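Local coordinates for protein 2,3,4,5-tetrahydropyridine-2,6-dicarboxylate N-succinyltransferase (Campylobacter jejuni, PDB 2RIJ) that probably catalyses the succinyl-CoA-dependent conversion of cyclic tetrahydrodipicolinate into acyclic N-succinyl-L-2-amino-6-oxopimelate, a step of lysine biosynthesis, at residues 43-48 with 170-175. Numbering follows the deposited sequence.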
ATOM      1  N   ILE A  43      32.928 -25.881  43.456  1.00 30.08           N
ATOM      2  CA  ILE A  43      32.145 -24.822  44.100  1.00 28.10           C
ATOM      3  C   ILE A  43      30.919 -24.579  43.200  1.00 27.08           C
ATOM      4  O   ILE A  43      31.050 -24.151  42.041  1.00 28.74           O
ATOM      5  CB  ILE A  43      32.953 -23.514  44.283  1.00 27.04           C
ATOM      6  CG1 ILE A  43      34.301 -23.776  45.010  1.00 29.04           C
ATOM      7  CG2 ILE A  43      32.107 -22.445  44.970  1.00 23.52           C
ATOM      8  CD1 ILE A  43      34.225 -24.632  46.228  1.00 25.34           C
ATOM      9  N   LEU A  44      29.745 -24.916  43.731  1.00 24.16           N
ATOM     10  CA  LEU A  44      28.483 -24.748  43.056  1.00 24.26           C
ATOM     11  C   LEU A  44      27.797 -23.401  43.258  1.00 24.17           C
ATOM     12  O   LEU A  44      26.956 -23.041  42.434  1.00 23.74           O
ATOM     13  CB  LEU A  44      27.508 -25.845  43.462  1.00 23.70           C
ATOM     14  CG  LEU A  44      28.065 -27.266  43.443  1.00 27.92           C
ATOM     15  CD1 LEU A  44      26.915 -28.170  43.773  1.00 23.96           C
ATOM     16  CD2 LEU A  44      28.656 -27.581  42.090  1.00 24.10           C
ATOM     17  N   GLN A  45      28.137 -22.690  44.330  1.00 23.78           N
ATOM     18  CA  GLN A  45      27.571 -21.393  44.639  1.00 22.37           C
ATOM     19  C   GLN A  45      28.385 -20.733  45.749  1.00 24.15           C
ATOM     20  O   GLN A  45      28.965 -21.414  46.607  1.00 25.52           O
ATOM     21  CB  GLN A  45      26.109 -21.524  45.112  1.00 22.06           C
ATOM     22  CG  GLN A  45      25.412 -20.191  45.256  1.00 18.55           C
ATOM     23  CD  GLN A  45      23.931 -20.289  45.559  1.00 19.94           C
ATOM     24  OE1 GLN A  45      23.108 -19.588  44.933  1.00 22.61           O
ATOM     25  NE2 GLN A  45      23.572 -21.136  46.531  1.00 21.37           N
ATOM     26  N   ALA A  46      28.365 -19.410  45.762  1.00 22.68           N
ATOM     27  CA  ALA A  46      28.958 -18.606  46.808  1.00 22.51           C
ATOM     28  C   ALA A  46      27.935 -17.561  47.264  1.00 21.85           C
ATOM     29  O   ALA A  46      27.208 -16.981  46.429  1.00 24.58           O
ATOM     30  CB  ALA A  46      30.211 -17.940  46.274  1.00 21.25           C
ATOM     31  N   SER A  47      27.799 -17.375  48.572  1.00 21.11           N
ATOM     32  CA  SER A  47      26.864 -16.401  49.135  1.00 21.87           C
ATOM     33  C   SER A  47      27.630 -15.417  50.035  1.00 21.39           C
ATOM     34  O   SER A  47      28.435 -15.833  50.875  1.00 22.56           O
ATOM     35  CB  SER A  47      25.742 -17.107  49.910  1.00 21.20           C
ATOM     36  OG  SER A  47      25.070 -18.077  49.093  1.00 25.21           O
ATOM     37  N   PHE A  48      27.368 -14.121  49.856  1.00 19.42           N
ATOM     38  CA  PHE A  48      27.951 -13.076  50.649  1.00 21.88           C
ATOM     39  C   PHE A  48      26.855 -12.337  51.382  1.00 25.40           C
ATOM     40  O   PHE A  48      25.802 -12.097  50.818  1.00 23.25           O
ATOM     41  CB  PHE A  48      28.666 -12.051  49.744  1.00 18.67           C
ATOM     42  CG  PHE A  48      29.831 -12.589  48.962  1.00 20.66           C
ATOM     43  CD1 PHE A  48      29.642 -13.235  47.760  1.00 23.52           C
ATOM     44  CD2 PHE A  48      31.124 -12.333  49.378  1.00 20.32           C
ATOM     45  CE1 PHE A  48      30.675 -13.680  46.985  1.00 21.25           C
ATOM     46  CE2 PHE A  48      32.195 -12.784  48.625  1.00 21.49           C
ATOM     47  CZ  PHE A  48      31.962 -13.450  47.395  1.00 19.93           C
ATOM     48  N   VAL A 170      23.870 -27.165  37.263  1.00 21.53           N
ATOM     49  CA  VAL A 170      23.415 -27.957  38.416  1.00 21.01           C
ATOM     50  C   VAL A 170      21.899 -27.857  38.515  1.00 21.30           C
ATOM     51  O   VAL A 170      21.283 -26.957  37.935  1.00 21.66           O
ATOM     52  CB  VAL A 170      24.088 -27.516  39.748  1.00 23.92           C
ATOM     53  CG1 VAL A 170      25.644 -27.712  39.684  1.00 20.61           C
ATOM     54  CG2 VAL A 170      23.741 -26.059  40.101  1.00 19.42           C
ATOM     55  N   ALA A 171      21.337 -28.791  39.259  1.00 19.39           N
ATOM     56  CA  ALA A 171      19.936 -28.744  39.703  1.00 20.52           C
ATOM     57  C   ALA A 171      19.860 -27.849  40.922  1.00 20.51           C
ATOM     58  O   ALA A 171      20.832 -27.740  41.675  1.00 23.53           O
ATOM     59  CB  ALA A 171      19.440 -30.144  40.028  1.00 21.12           C
ATOM     60  N   TRP A 172      18.700 -27.213  41.109  1.00 18.59           N
ATOM     61  CA  TRP A 172      18.488 -26.273  42.193  1.00 18.93           C
ATOM     62  C   TRP A 172      17.189 -26.648  42.846  1.00 20.75           C
ATOM     63  O   TRP A 172      16.163 -26.844  42.171  1.00 22.23           O
ATOM     64  CB  TRP A 172      18.440 -24.835  41.703  1.00 19.53           C
ATOM     65  CG  TRP A 172      19.652 -24.371  41.026  1.00 19.20           C
ATOM     66  CD1 TRP A 172      19.945 -24.516  39.710  1.00 19.60           C
ATOM     67  CD2 TRP A 172      20.731 -23.628  41.604  1.00 18.74           C
ATOM     68  NE1 TRP A 172      21.143 -23.931  39.427  1.00 23.92           N
ATOM     69  CE2 TRP A 172      21.659 -23.372  40.564  1.00 20.18           C
ATOM     70  CE3 TRP A 172      21.026 -23.185  42.893  1.00 24.62           C
ATOM     71  CZ2 TRP A 172      22.852 -22.679  40.773  1.00 22.81           C
ATOM     72  CZ3 TRP A 172      22.210 -22.458  43.099  1.00 25.03           C
ATOM     73  CH2 TRP A 172      23.116 -22.235  42.044  1.00 24.53           C
ATOM     74  N   SER A 173      17.278 -26.904  44.148  1.00 21.75           N
ATOM     75  CA  SER A 173      16.134 -27.353  44.956  1.00 23.50           C
ATOM     76  C   SER A 173      16.024 -26.419  46.141  1.00 24.23           C
ATOM     77  O   SER A 173      16.922 -26.362  47.003  1.00 23.88           O
ATOM     78  CB  SER A 173      16.398 -28.787  45.437  1.00 28.00           C
ATOM     79  OG  SER A 173      15.293 -29.290  46.177  1.00 27.85           O
ATOM     80  N   ASP A 174      14.958 -25.639  46.180  1.00 26.49           N
ATOM     81  CA  ASP A 174      14.800 -24.595  47.195  1.00 29.35           C
ATOM     82  C   ASP A 174      16.066 -23.737  47.353  1.00 27.04           C
ATOM     83  O   ASP A 174      16.546 -23.430  48.457  1.00 29.10           O
ATOM     84  CB  ASP A 174      14.324 -25.192  48.511  1.00 32.13           C
ATOM     85  CG  ASP A 174      12.913 -25.812  48.386  1.00 38.46           C
ATOM     86  OD1 ASP A 174      12.070 -25.342  47.569  1.00 41.34           O
ATOM     87  OD2 ASP A 174      12.677 -26.802  49.079  1.00 46.76           O
ATOM     88  N   ASP A 175      16.535 -23.339  46.183  1.00 26.22           N
ATOM     89  CA  ASP A 175      17.693 -22.511  45.960  1.00 27.00           C
ATOM     90  C   ASP A 175      19.016 -23.140  46.387  1.00 25.76           C
ATOM     91  O   ASP A 175      19.992 -22.439  46.446  1.00 23.84           O
ATOM     92  CB  ASP A 175      17.472 -21.067  46.533  1.00 25.83           C
ATOM     93  CG  ASP A 175      16.490 -20.189  45.642  1.00 32.54           C
ATOM     94  OD1 ASP A 175      16.260 -20.501  44.411  1.00 30.35           O
ATOM     95  OD2 ASP A 175      15.982 -19.157  46.158  1.00 35.36           O
TER
HETATM   96  O   HOH W   1      20.390 -20.155  44.945  1.00 22.38           O
HETATM   97  O   HOH W   2      21.194 -20.905  48.171  1.00 30.33           O
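A classic beta bulge, in which L44 and Q45 both face D34 of strand 27-35, turns two successive side chains toward V170 and W172 of a second sheet. Strands 43-48 and 170-173 keep their axes 9.5 Å apart, and their N-to-C directions differ by 47°. Side chains and the backbone oxygens of L44 and D175 make the contact, with waters reaching the turn. L44 supplies the apolar part: its CD2 meets CG1 of V170 at 3.9 Å, the two side chains slanting past each other, with P177 touching both. Q45 supplies the polar part. Its CG is anti to the backbone N (chi1 -172°) and the chain beyond stays extended, which carries the amide out to the six-membered ring of W172. There CD of Q45 sits at the indole edge, in the ring plane, while OE1 stands obliquely to the ring, 3.5 Å from CZ3 of W172, with amide and indole planes 64° apart. The side chains of L44 and Q45 thus join the antiparallel sheet containing strands 27-35 and 43-48 to the small sheet of strands 170-173, 176-178 and 201-203, where the indole NE1 is hydrogen-bonded to the carbonyl of D203 and V170 CG2 lies over one face of the ring, toward its rim. One water donates to OE1 of Q45 at 2.8 Å and also to O of D175; another accepts from NE2 of Q45 at 2.9 Å while donating to that same carbonyl oxygen. With H211 NE2 hydrogen-bonded to Q45 OE1 and D34 OD2 to Q45 NE2, each end of this buried amide has a protein partner as well as a water, which fixes its rotation.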